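Local atomic coordinates of transcriptional regulator, LacI family (Burkholderia phymatum, PDB entry 2RGY), a protein that probably regulates transcription as a LacI-family factor, binding a small effector, perhaps a sugar, in the cleft of its periplasmic-binding-protein-like domain. Residues Gly24-Gln29 with Ile242-Leu247; Pro110-Gly115 with Val144-Gly149; Ala196-Ala201 with Asp225-Ala230; Thr238-Pro243 with Phe270-Ser275. All coordinates share one frame; numbering follows the deposited sequence.

Overall arrangement
Contacts 2, 3 and 4 lie close to where the chain passes between the two halves of the type I periplasmic-binding-protein fold, while contact 1 packs two helices of the half that begins with strand 10-14. Contacts 3 and 4 have centres about 11 Å apart and meet at D198 OD1 and S239 OG, 2.7 Å apart. Contacts 2 and 3, about 16 Å between centres, are joined by R146 NH1, 2.7 Å from A196 O. P110 of contact 2 packs on I242, which contacts 1 and 4 share. By analogy with relatives, contacts 2 and 3 probably border the effector cleft; no ligand takes part in any of the four.

Contact 1: residues Gly24-Gln29 with Ile242-Leu247; sequences GTILKQ and IPTAEL
T244 makes a short polar bond back into its own segment, its N lying 2.7 Å from I242 O. This closes an inverse gamma turn around P243, the N-cap residue of helix 244-260, which faces helix 21-36 with T244 and A245. Between the two helices the contact is apolar and small, burying 187 Å² in all. T25 sits at its centre. With OG1 beside the backbone N (chi1 -58°), CG2 is left anti to that N and faces the other helix, 3.9 Å from A245 CB and 4.0 Å from T244 CG2. The hydroxyl, on the other branch, is turned back to S21 O one helical turn earlier, so the polar end of T25 is satisfied within its own helix. T244 uses its methyl in the same manner: CG2 also comes to 4.0 Å from I26 CG1, whose chain passes at a slant. One turn beyond T25, Q29 bends at chi2 (-51°), and its CG rests 3.7 Å from A245 O and 4.1 Å from A245 CB; the aliphatic part of the glutamine does the packing. T25 also packs on F19 of the second subunit, so this helix borders the dimer interface. Helix 244-260 follows strand 238-241 of one half of the protein yet packs here in the other, the chain exchange between lobes characteristic of the type I periplasmic-binding-protein fold.

Contact 2: residues Pro110-Gly115 with Val144-Gly149; sequences PDHRRG and VERLDG
Stacking comes first: the guanidinium of R146 lies over the imidazole of H112, centres 4.5 Å apart and planes tilted by 28°. NH2 does the touching, 3.4 Å from H112 CE1 and displaced toward the ring's rim, while P110 CG covers the opposite face. A bend at chi3 (-44°) in R146 brings its end over the ring, and the two side chains run side by side. Bonds to surrounding residues fix the pair: H112 reaches N97 and Y224, whereas R146 holds A196 O and forms a salt bridge to D142. These residues come from both halves of the molecule, and P110 to H112 belong to one of the crossings between lobes of the type I periplasmic-binding-protein fold, beside the cleft where relatives take their effectors. A second kind of contact joins the backbones of helices 112-125 and 141-155 through CA-H...O approaches. R113 CA meets E145 O at 3.3 Å, G149 CA meets R113 O at 3.3 Å, and R146 CA meets H112 O at 3.5 Å. G149, having no side chain, lets R113 O come this near. Capping is the third kind, with D111 OD2 accepting from R114 N at 3.0 Å, the donor standing above the carboxylate plane.

Contact 3: residues Ala196-Ala201 with Asp225-Ala230; sequences ANDTMA and DDDYSA
The carboxylate of D198 is enclosed on both faces, with A230 CB over one, 3.8 Å from OD2, and D225 CB beneath OD2 on the opposite one at 4.1 Å. At its end OD2 is gripped by two successive backbone amides. D227 N comes nearly straight down the C-O bond at 2.6 Å with an N-H...O angle of 143°; D226 N, at 2.8 Å, makes only a weak, strongly bent bond (117°). The other oxygen, OD1, is taken by the hydroxyl of S239, so both oxygens of this buried acid have donors. A water links the segments: it donates to D225 OD2 and to D227 OD1 and accepts from T199 N, 3.3 Å away, in the first turn of helix 198-210. Three acids thus gather at the amino end of that helix, whose dipole would be expected to ease their mutual repulsion. N197 is the N-cap. Its chi1 of 80° places CG between the backbone N and the carbonyl carbon, folding OD1 back over the helix start to accept from M200 N (a selenomethionine) at 2.8 Å. N197 CB touches D225 OD2 at 3.5 Å. D226 faces elsewhere, pairing with R277 and S275. Capped helix and strand-end loop thus join the C-terminal ends of two neighbouring parallel strands, 192-195 and 220-223, of a Rossmann-like lobe, whose loops border the effector cleft in LacI-family relatives.

Contact 4: residues Thr238-Pro243 with Phe270-Ser275; sequences TSVHIP and FPVTVS
V240 and V272 meet through the branches their torsions put forward: V240 holds CG1 anti to its backbone N (chi1 172°), while V272, with CG1 turned between its backbone N and carbonyl carbon (chi1 61°), leaves CG2 anti to the N, and V240 CG1 and V272 CG2 approach to 3.5 Å. They lie at the antiparallel edge of the six-stranded mixed sheet, V272 just before strand 273-275, where strands 238-241 and 273-275 run at 153° beside the crossings between the lobes of the type I periplasmic-binding-protein fold. Backbone bonds hold the register. S239 and S275 form a hydrogen-bonded pair, S275 N to S239 O at 2.7 Å with the return bond longer; H241 N then reaches T273 O at 2.6 Å, while the reciprocal T273 N to H241 O, 3.4 Å, is weak. V240 and V274 form the non-hydrogen-bonded pair between them, on the sheet face that helix 112-125 covers through L118 and T122. The other face carries S239, H241, T273 and S275. H241 and T273 lie alongside each other there, and H241 CB touches S275 OG at 3.6 Å. H241 ND1 and that hydroxyl share one acceptor, D226 OD2, so a single carboxylate oxygen ties both strands. Past the paired residues, V272 CG2 also closes on I242 CD1 at 3.7 Å, and P243 CG sits 3.5 Å from F270 CB.

Contact 1: residues Gly24-Gln29 with Ile242-Leu247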
loop_
_atom_site.group_PDB
_atom_site.type_symbol
_atom_site.label_atom_id
_atom_site.label_comp_id
_atom_site.label_asym_id
_atom_site.label_seq_id
_atom_site.Cartn_x
_atom_site.Cartn_y
_atom_site.Cartn_z
ATOM N N GLY A 24 3.430 -5.075 0.303
ATOM C CA GLY A 24 4.468 -4.170 0.761
ATOM C C GLY A 24 5.357 -4.880 1.768
ATOM O O GLY A 24 6.572 -4.679 1.797
ATOM N N THR A 25 4.748 -5.718 2.600
ATOM C CA THR A 25 5.482 -6.473 3.615
ATOM C C THR A 25 6.477 -7.429 2.967
ATOM O O THR A 25 7.614 -7.571 3.413
ATOM C CB THR A 25 4.512 -7.298 4.486
ATOM O OG1 THR A 25 3.573 -6.410 5.105
ATOM C CG2 THR A 25 5.274 -8.069 5.561
ATOM N N ILE A 26 6.028 -8.089 1.906
ATOM C CA ILE A 26 6.860 -9.036 1.183
ATOM C C ILE A 26 8.026 -8.305 0.536
ATOM O O ILE A 26 9.158 -8.780 0.586
ATOM C CB ILE A 26 6.026 -9.758 0.116
ATOM C CG1 ILE A 26 4.924 -10.564 0.803
ATOM C CG2 ILE A 26 6.897 -10.669 -0.725
ATOM C CD1 ILE A 26 3.921 -11.147 -0.152
ATOM N N LEU A 27 7.747 -7.146 -0.053
ATOM C CA LEU A 27 8.788 -6.350 -0.696
ATOM C C LEU A 27 9.796 -5.875 0.344
ATOM O O LEU A 27 11.009 -5.963 0.139
ATOM C CB LEU A 27 8.185 -5.123 -1.391
ATOM C CG LEU A 27 7.079 -5.357 -2.425
ATOM C CD1 LEU A 27 6.547 -4.021 -2.890
ATOM C CD2 LEU A 27 7.620 -6.162 -3.598
ATOM N N LYS A 28 9.291 -5.362 1.462
ATOM C CA LYS A 28 10.167 -4.857 2.508
ATOM C C LYS A 28 11.102 -5.932 3.054
ATOM O O LYS A 28 12.309 -5.719 3.111
ATOM C CB LYS A 28 9.340 -4.252 3.648
ATOM C CG LYS A 28 10.162 -3.706 4.819
ATOM C CD LYS A 28 9.234 -3.150 5.912
ATOM C CE LYS A 28 9.991 -2.793 7.199
ATOM N NZ LYS A 28 9.057 -2.398 8.320
ATOM N N GLN A 29 10.550 -7.075 3.452
ATOM C CA GLN A 29 11.360 -8.167 3.993
ATOM C C GLN A 29 12.372 -8.711 2.994
ATOM O O GLN A 29 13.477 -9.073 3.375
ATOM C CB GLN A 29 10.486 -9.327 4.466
ATOM C CG GLN A 29 9.783 -9.088 5.779
ATOM C CD GLN A 29 10.730 -8.626 6.868
ATOM O OE1 GLN A 29 11.768 -9.237 7.114
ATOM N NE2 GLN A 29 10.373 -7.539 7.522
ATOM N N ILE A 242 -1.957 -13.270 9.908
ATOM C CA ILE A 242 -1.111 -14.195 9.150
ATOM C C ILE A 242 0.347 -13.742 9.284
ATOM O O ILE A 242 0.659 -12.578 9.032
ATOM C CB ILE A 242 -1.496 -14.184 7.650
ATOM C CG1 ILE A 242 -2.927 -14.704 7.472
ATOM C CG2 ILE A 242 -0.512 -15.023 6.851
ATOM C CD1 ILE A 242 -3.128 -16.145 7.969
ATOM N N PRO A 243 1.260 -14.660 9.658
ATOM C CA PRO A 243 2.681 -14.330 9.829
ATOM C C PRO A 243 3.408 -14.166 8.501
ATOM O O PRO A 243 4.307 -14.932 8.176
ATOM C CB PRO A 243 3.204 -15.514 10.633
ATOM C CG PRO A 243 2.481 -16.648 9.989
ATOM C CD PRO A 243 1.051 -16.111 9.809
ATOM N N THR A 244 3.024 -13.142 7.755
ATOM C CA THR A 244 3.605 -12.872 6.449
ATOM C C THR A 244 5.056 -12.413 6.485
ATOM O O THR A 244 5.861 -12.849 5.665
ATOM C CB THR A 244 2.754 -11.829 5.705
ATOM O OG1 THR A 244 1.469 -12.402 5.424
ATOM C CG2 THR A 244 3.423 -11.403 4.402
ATOM N N ALA A 245 5.391 -11.537 7.422
ATOM C CA ALA A 245 6.764 -11.049 7.529
ATOM C C ALA A 245 7.722 -12.192 7.867
ATOM O O ALA A 245 8.796 -12.300 7.275
ATOM C CB ALA A 245 6.857 -9.961 8.584
ATOM N N GLU A 246 7.324 -13.047 8.808
ATOM C CA GLU A 246 8.158 -14.174 9.226
ATOM C C GLU A 246 8.379 -15.209 8.128
ATOM O O GLU A 246 9.500 -15.663 7.921
ATOM C CB GLU A 246 7.555 -14.874 10.452
ATOM C CG GLU A 246 7.480 -14.017 11.708
ATOM C CD GLU A 246 6.104 -13.395 11.898
ATOM O OE1 GLU A 246 5.676 -12.604 11.029
ATOM O OE2 GLU A 246 5.443 -13.710 12.913
ATOM N N LEU A 247 7.314 -15.588 7.433
ATOM C CA LEU A 247 7.447 -16.576 6.369
ATOM C C LEU A 247 8.296 -16.025 5.229
ATOM O O LEU A 247 9.107 -16.749 4.649
ATOM C CB LEU A 247 6.065 -17.009 5.862
ATOM C CG LEU A 247 5.317 -17.968 6.806
ATOM C CD1 LEU A 247 3.887 -18.183 6.326
ATOM C CD2 LEU A 247 6.061 -19.302 6.883
#

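Contact 2: residues Pro110-Gly115 with Val144-Gly149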
loop_
_atom_site.group_PDB
_atom_site.type_symbol
_atom_site.label_atom_id
_atom_site.label_comp_id
_atom_site.label_asym_id
_atom_site.label_seq_id
_atom_site.Cartn_x
_atom_site.Cartn_y
_atom_site.Cartn_z
ATOM N N PRO A 110 1.626 -20.277 5.168
ATOM C CA PRO A 110 1.053 -20.369 6.511
ATOM C C PRO A 110 -0.099 -21.381 6.502
ATOM O O PRO A 110 -0.430 -21.953 5.461
ATOM C CB PRO A 110 0.575 -18.946 6.771
ATOM C CG PRO A 110 0.101 -18.519 5.419
ATOM C CD PRO A 110 1.202 -19.033 4.499
ATOM N N ASP A 111 -0.707 -21.598 7.661
ATOM C CA ASP A 111 -1.813 -22.538 7.771
ATOM C C ASP A 111 -3.142 -21.819 7.513
ATOM O O ASP A 111 -3.807 -21.391 8.449
ATOM C CB ASP A 111 -1.811 -23.164 9.169
ATOM C CG ASP A 111 -2.834 -24.271 9.312
ATOM O OD1 ASP A 111 -2.804 -24.980 10.343
ATOM O OD2 ASP A 111 -3.669 -24.433 8.402
ATOM N N HIS A 112 -3.521 -21.694 6.242
ATOM C CA HIS A 112 -4.761 -21.009 5.869
ATOM C C HIS A 112 -6.022 -21.729 6.345
ATOM O O HIS A 112 -7.041 -21.093 6.612
ATOM C CB HIS A 112 -4.827 -20.813 4.351
ATOM C CG HIS A 112 -3.858 -19.798 3.831
ATOM N ND1 HIS A 112 -3.845 -18.490 4.265
ATOM C CD2 HIS A 112 -2.861 -19.901 2.919
ATOM C CE1 HIS A 112 -2.881 -17.831 3.645
ATOM N NE2 HIS A 112 -2.269 -18.665 2.823
ATOM N N ARG A 113 -5.952 -23.053 6.447
ATOM C CA ARG A 113 -7.097 -23.840 6.900
ATOM C C ARG A 113 -7.423 -23.354 8.305
ATOM O O ARG A 113 -8.559 -23.003 8.614
ATOM C CB ARG A 113 -6.729 -25.324 6.927
ATOM C CG ARG A 113 -7.892 -26.281 7.100
ATOM C CD ARG A 113 -7.364 -27.709 7.149
ATOM N NE ARG A 113 -8.240 -28.656 6.465
ATOM C CZ ARG A 113 -8.045 -29.977 6.442
ATOM N NH1 ARG A 113 -6.998 -30.513 7.067
ATOM N NH2 ARG A 113 -8.910 -30.771 5.811
ATOM N N ARG A 114 -6.397 -23.315 9.145
ATOM C CA ARG A 114 -6.538 -22.859 10.518
ATOM C C ARG A 114 -6.992 -21.399 10.536
ATOM O O ARG A 114 -7.743 -20.979 11.416
ATOM C CB ARG A 114 -5.199 -23.006 11.244
ATOM C CG ARG A 114 -5.132 -22.347 12.598
ATOM C CD ARG A 114 -6.038 -22.993 13.615
ATOM N NE ARG A 114 -5.767 -22.434 14.932
ATOM C CZ ARG A 114 -6.394 -22.793 16.048
ATOM N NH1 ARG A 114 -7.341 -23.725 16.008
ATOM N NH2 ARG A 114 -6.070 -22.218 17.205
ATOM N N GLY A 115 -6.520 -20.630 9.562
ATOM C CA GLY A 115 -6.900 -19.230 9.479
ATOM C C GLY A 115 -8.395 -19.080 9.265
ATOM O O GLY A 115 -9.042 -18.292 9.949
ATOM N N VAL A 144 -9.067 -21.233 -1.315
ATOM C CA VAL A 144 -9.822 -22.461 -1.141
ATOM C C VAL A 144 -9.633 -23.107 0.234
ATOM O O VAL A 144 -10.595 -23.594 0.829
ATOM C CB VAL A 144 -9.458 -23.484 -2.232
ATOM C CG1 VAL A 144 -10.234 -24.780 -2.014
ATOM C CG2 VAL A 144 -9.787 -22.903 -3.599
ATOM N N GLU A 145 -8.402 -23.108 0.738
ATOM C CA GLU A 145 -8.122 -23.718 2.037
ATOM C C GLU A 145 -8.617 -22.829 3.156
ATOM O O GLU A 145 -8.975 -23.292 4.227
ATOM C CB GLU A 145 -6.628 -23.987 2.175
ATOM C CG GLU A 145 -6.237 -25.331 1.590
ATOM C CD GLU A 145 -4.825 -25.353 1.061
ATOM O OE1 GLU A 145 -3.915 -24.896 1.798
ATOM O OE2 GLU A 145 -4.622 -25.839 -0.084
ATOM N N ARG A 146 -8.635 -21.537 2.876
ATOM C CA ARG A 146 -9.116 -20.539 3.811
ATOM C C ARG A 146 -10.616 -20.800 4.014
ATOM O O ARG A 146 -11.115 -20.846 5.142
ATOM C CB ARG A 146 -8.885 -19.166 3.186
ATOM C CG ARG A 146 -9.095 -17.983 4.074
ATOM C CD ARG A 146 -8.558 -16.749 3.348
ATOM N NE ARG A 146 -7.258 -17.037 2.730
ATOM C CZ ARG A 146 -6.471 -16.137 2.148
ATOM N NH1 ARG A 146 -6.833 -14.862 2.092
ATOM N NH2 ARG A 146 -5.316 -16.515 1.614
ATOM N N LEU A 147 -11.333 -20.967 2.908
ATOM C CA LEU A 147 -12.767 -21.236 2.954
ATOM C C LEU A 147 -13.034 -22.624 3.529
ATOM O O LEU A 147 -13.978 -22.815 4.288
ATOM C CB LEU A 147 -13.381 -21.161 1.553
ATOM C CG LEU A 147 -13.386 -19.824 0.812
ATOM C CD1 LEU A 147 -14.076 -20.013 -0.533
ATOM C CD2 LEU A 147 -14.104 -18.756 1.638
ATOM N N ASP A 148 -12.219 -23.600 3.146
ATOM C CA ASP A 148 -12.401 -24.954 3.648
ATOM C C ASP A 148 -12.401 -24.948 5.175
ATOM O O ASP A 148 -13.298 -25.510 5.797
ATOM C CB ASP A 148 -11.295 -25.861 3.119
ATOM C CG ASP A 148 -11.559 -26.336 1.703
ATOM O OD1 ASP A 148 -12.463 -25.782 1.023
ATOM O OD2 ASP A 148 -10.854 -27.267 1.264
ATOM N N GLY A 149 -11.393 -24.311 5.767
ATOM C CA GLY A 149 -11.303 -24.232 7.216
ATOM C C GLY A 149 -12.487 -23.489 7.802
ATOM O O GLY A 149 -13.011 -23.853 8.858
#

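Contact 3: residues Ala196-Ala201 with Asp225-Ala230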
loop_
_atom_site.group_PDB
_atom_site.type_symbol
_atom_site.label_atom_id
_atom_site.label_comp_id
_atom_site.label_asym_id
_atom_site.label_seq_id
_atom_site.Cartn_x
_atom_site.Cartn_y
_atom_site.Cartn_z
ATOM N N ALA A 196 -12.294 -12.495 2.709
ATOM C CA ALA A 196 -11.050 -13.203 2.423
ATOM C C ALA A 196 -9.757 -12.420 2.660
ATOM O O ALA A 196 -8.692 -13.022 2.809
ATOM C CB ALA A 196 -11.085 -13.740 0.994
ATOM N N ASN A 197 -9.842 -11.092 2.666
ATOM C CA ASN A 197 -8.671 -10.262 2.940
ATOM C C ASN A 197 -9.125 -8.905 3.461
ATOM O O ASN A 197 -10.263 -8.494 3.219
ATOM C CB ASN A 197 -7.766 -10.130 1.696
ATOM C CG ASN A 197 -8.260 -9.104 0.685
ATOM O OD1 ASN A 197 -9.430 -8.717 0.674
ATOM N ND2 ASN A 197 -7.356 -8.676 -0.193
ATOM N N ASP A 198 -8.248 -8.238 4.202
ATOM C CA ASP A 198 -8.561 -6.937 4.788
ATOM C C ASP A 198 -8.984 -5.890 3.756
ATOM O O ASP A 198 -9.841 -5.052 4.041
ATOM C CB ASP A 198 -7.364 -6.410 5.594
ATOM C CG ASP A 198 -7.114 -7.214 6.869
ATOM O OD1 ASP A 198 -7.991 -8.009 7.266
ATOM O OD2 ASP A 198 -6.044 -7.049 7.485
ATOM N N THR A 199 -8.383 -5.937 2.572
ATOM C CA THR A 199 -8.703 -4.983 1.516
ATOM C C THR A 199 -10.186 -5.009 1.180
ATOM O O THR A 199 -10.849 -3.976 1.204
ATOM C CB THR A 199 -7.894 -5.274 0.235
ATOM O OG1 THR A 199 -6.506 -5.026 0.492
ATOM C CG2 THR A 199 -8.344 -4.372 -0.919
HETATM N N MSE A 200 -10.713 -6.188 0.876
HETATM C CA MSE A 200 -12.121 -6.281 0.535
HETATM C C MSE A 200 -12.980 -5.949 1.765
HETATM O O MSE A 200 -14.060 -5.368 1.638
HETATM C CB MSE A 200 -12.460 -7.680 -0.001
HETATM C CG MSE A 200 -11.739 -8.073 -1.302
HETATM SE SE MSE A 200 -12.415 -9.583 -2.069
HETATM C CE MSE A 200 -11.944 -10.817 -0.854
ATOM N N ALA A 201 -12.493 -6.304 2.951
ATOM C CA ALA A 201 -13.219 -6.030 4.190
ATOM C C ALA A 201 -13.393 -4.528 4.376
ATOM O O ALA A 201 -14.454 -4.063 4.775
ATOM C CB ALA A 201 -12.476 -6.624 5.392
ATOM N N ASP A 225 -5.543 -11.439 7.056
ATOM C CA ASP A 225 -4.181 -10.960 6.787
ATOM C C ASP A 225 -3.672 -10.172 7.990
ATOM O O ASP A 225 -2.584 -10.432 8.499
ATOM C CB ASP A 225 -4.093 -10.031 5.553
ATOM C CG ASP A 225 -4.261 -10.765 4.225
ATOM O OD1 ASP A 225 -3.999 -11.980 4.158
ATOM O OD2 ASP A 225 -4.637 -10.111 3.222
ATOM N N ASP A 226 -4.488 -9.221 8.433
ATOM C CA ASP A 226 -4.177 -8.306 9.534
ATOM C C ASP A 226 -3.128 -7.351 8.995
ATOM O O ASP A 226 -2.087 -7.097 9.613
ATOM C CB ASP A 226 -3.657 -9.027 10.783
ATOM C CG ASP A 226 -3.532 -8.086 11.984
ATOM O OD1 ASP A 226 -4.193 -7.023 11.975
ATOM O OD2 ASP A 226 -2.791 -8.410 12.938
ATOM N N ASP A 227 -3.424 -6.847 7.800
ATOM C CA ASP A 227 -2.558 -5.907 7.121
ATOM C C ASP A 227 -2.602 -4.651 7.985
ATOM O O ASP A 227 -3.577 -4.424 8.709
ATOM C CB ASP A 227 -3.084 -5.698 5.693
ATOM C CG ASP A 227 -2.580 -6.783 4.728
ATOM O OD1 ASP A 227 -3.259 -7.065 3.712
ATOM O OD2 ASP A 227 -1.485 -7.350 4.980
ATOM N N TYR A 228 -1.561 -3.834 7.951
ATOM C CA TYR A 228 -1.605 -2.691 8.838
ATOM C C TYR A 228 -2.454 -1.493 8.454
ATOM O O TYR A 228 -2.252 -0.381 8.931
ATOM C CB TYR A 228 -0.181 -2.325 9.258
ATOM C CG TYR A 228 0.349 -3.363 10.238
ATOM C CD1 TYR A 228 1.713 -3.670 10.312
ATOM C CD2 TYR A 228 -0.532 -4.043 11.105
ATOM C CE1 TYR A 228 2.193 -4.629 11.230
ATOM C CE2 TYR A 228 -0.061 -4.995 12.023
ATOM C CZ TYR A 228 1.300 -5.281 12.080
ATOM O OH TYR A 228 1.763 -6.201 13.010
ATOM N N SER A 229 -3.450 -1.754 7.619
ATOM C CA SER A 229 -4.410 -0.733 7.231
ATOM C C SER A 229 -5.651 -1.021 8.091
ATOM O O SER A 229 -6.571 -0.199 8.182
ATOM C CB SER A 229 -4.767 -0.866 5.747
ATOM O OG SER A 229 -5.807 0.039 5.382
ATOM N N ALA A 230 -5.655 -2.192 8.733
ATOM C CA ALA A 230 -6.778 -2.631 9.564
ATOM C C ALA A 230 -6.966 -1.866 10.865
ATOM O O ALA A 230 -8.091 -1.493 11.214
ATOM C CB ALA A 230 -6.649 -4.131 9.860
HETATM O O HOH W 1 -5.575 -7.600 2.838
#

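Contact 4: residues Thr238-Pro243 with Phe270-Ser275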
loop_
_atom_site.group_PDB
_atom_site.type_symbol
_atom_site.label_atom_id
_atom_site.label_comp_id
_atom_site.label_asym_id
_atom_site.label_seq_id
_atom_site.Cartn_x
_atom_site.Cartn_y
_atom_site.Cartn_z
ATOM N N THR A 238 -11.210 -6.126 12.948
ATOM C CA THR A 238 -10.793 -7.363 13.599
ATOM C C THR A 238 -10.373 -8.248 12.435
ATOM O O THR A 238 -11.107 -8.394 11.456
ATOM C CB THR A 238 -11.958 -8.006 14.386
ATOM O OG1 THR A 238 -12.253 -7.194 15.536
ATOM C CG2 THR A 238 -11.593 -9.421 14.839
ATOM N N SER A 239 -9.186 -8.830 12.531
ATOM C CA SER A 239 -8.672 -9.631 11.434
ATOM C C SER A 239 -7.847 -10.830 11.868
ATOM O O SER A 239 -7.239 -10.823 12.931
ATOM C CB SER A 239 -7.821 -8.726 10.531
ATOM O OG SER A 239 -7.285 -9.416 9.413
ATOM N N VAL A 240 -7.845 -11.862 11.031
ATOM C CA VAL A 240 -7.060 -13.058 11.285
ATOM C C VAL A 240 -5.614 -12.664 10.956
ATOM O O VAL A 240 -5.315 -12.195 9.851
ATOM C CB VAL A 240 -7.507 -14.220 10.372
ATOM C CG1 VAL A 240 -6.554 -15.389 10.506
ATOM C CG2 VAL A 240 -8.927 -14.652 10.737
ATOM N N HIS A 241 -4.725 -12.836 11.928
ATOM C CA HIS A 241 -3.329 -12.476 11.745
ATOM C C HIS A 241 -2.477 -13.566 11.094
ATOM O O HIS A 241 -2.281 -14.635 11.667
ATOM C CB HIS A 241 -2.696 -12.110 13.081
ATOM C CG HIS A 241 -1.255 -11.736 12.962
ATOM N ND1 HIS A 241 -0.849 -10.490 12.541
ATOM C CD2 HIS A 241 -0.128 -12.462 13.144
ATOM C CE1 HIS A 241 0.470 -10.463 12.470
ATOM N NE2 HIS A 241 0.933 -11.647 12.829
ATOM N N ILE A 242 -1.957 -13.270 9.908
ATOM C CA ILE A 242 -1.111 -14.195 9.150
ATOM C C ILE A 242 0.347 -13.742 9.284
ATOM O O ILE A 242 0.659 -12.578 9.032
ATOM C CB ILE A 242 -1.496 -14.184 7.650
ATOM C CG1 ILE A 242 -2.927 -14.704 7.472
ATOM C CG2 ILE A 242 -0.512 -15.023 6.851
ATOM C CD1 ILE A 242 -3.128 -16.145 7.969
ATOM N N PRO A 243 1.260 -14.660 9.658
ATOM C CA PRO A 243 2.681 -14.330 9.829
ATOM C C PRO A 243 3.408 -14.166 8.501
ATOM O O PRO A 243 4.307 -14.932 8.176
ATOM C CB PRO A 243 3.204 -15.514 10.633
ATOM C CG PRO A 243 2.481 -16.648 9.989
ATOM C CD PRO A 243 1.051 -16.111 9.809
ATOM N N PHE A 270 4.660 -20.981 11.976
ATOM C CA PHE A 270 4.311 -19.816 12.768
ATOM C C PHE A 270 2.834 -19.883 13.069
ATOM O O PHE A 270 2.045 -20.371 12.259
ATOM C CB PHE A 270 4.680 -18.537 12.034
ATOM C CG PHE A 270 6.138 -18.450 11.722
ATOM C CD1 PHE A 270 6.609 -18.790 10.454
ATOM C CD2 PHE A 270 7.055 -18.117 12.723
ATOM C CE1 PHE A 270 7.980 -18.801 10.180
ATOM C CE2 PHE A 270 8.439 -18.124 12.466
ATOM C CZ PHE A 270 8.904 -18.470 11.191
ATOM N N PRO A 271 2.439 -19.419 14.258
ATOM C CA PRO A 271 1.014 -19.497 14.549
ATOM C C PRO A 271 0.178 -18.397 13.920
ATOM O O PRO A 271 0.655 -17.298 13.633
ATOM C CB PRO A 271 0.980 -19.472 16.079
ATOM C CG PRO A 271 2.104 -18.555 16.413
ATOM C CD PRO A 271 3.204 -18.997 15.447
ATOM N N VAL A 272 -1.075 -18.738 13.673
ATOM C CA VAL A 272 -2.029 -17.799 13.131
ATOM C C VAL A 272 -2.923 -17.502 14.336
ATOM O O VAL A 272 -3.277 -18.404 15.103
ATOM C CB VAL A 272 -2.837 -18.438 11.995
ATOM C CG1 VAL A 272 -3.594 -19.626 12.527
ATOM C CG2 VAL A 272 -3.794 -17.427 11.393
ATOM N N THR A 273 -3.247 -16.235 14.527
ATOM C CA THR A 273 -4.086 -15.824 15.640
ATOM C C THR A 273 -5.093 -14.803 15.129
ATOM O O THR A 273 -5.101 -14.467 13.939
ATOM C CB THR A 273 -3.255 -15.158 16.742
ATOM O OG1 THR A 273 -2.514 -14.070 16.176
ATOM C CG2 THR A 273 -2.283 -16.165 17.370
ATOM N N VAL A 274 -5.950 -14.319 16.018
ATOM C CA VAL A 274 -6.933 -13.324 15.624
ATOM C C VAL A 274 -6.659 -12.012 16.332
ATOM O O VAL A 274 -6.520 -11.970 17.554
ATOM C CB VAL A 274 -8.361 -13.775 15.946
ATOM C CG1 VAL A 274 -9.330 -12.649 15.678
ATOM C CG2 VAL A 274 -8.724 -14.965 15.084
ATOM N N SER A 275 -6.561 -10.944 15.555
ATOM C CA SER A 275 -6.322 -9.632 16.121
ATOM C C SER A 275 -7.681 -9.000 16.383
ATOM O O SER A 275 -8.313 -8.465 15.478
ATOM C CB SER A 275 -5.501 -8.785 15.152
ATOM O OG SER A 275 -4.254 -9.411 14.910
#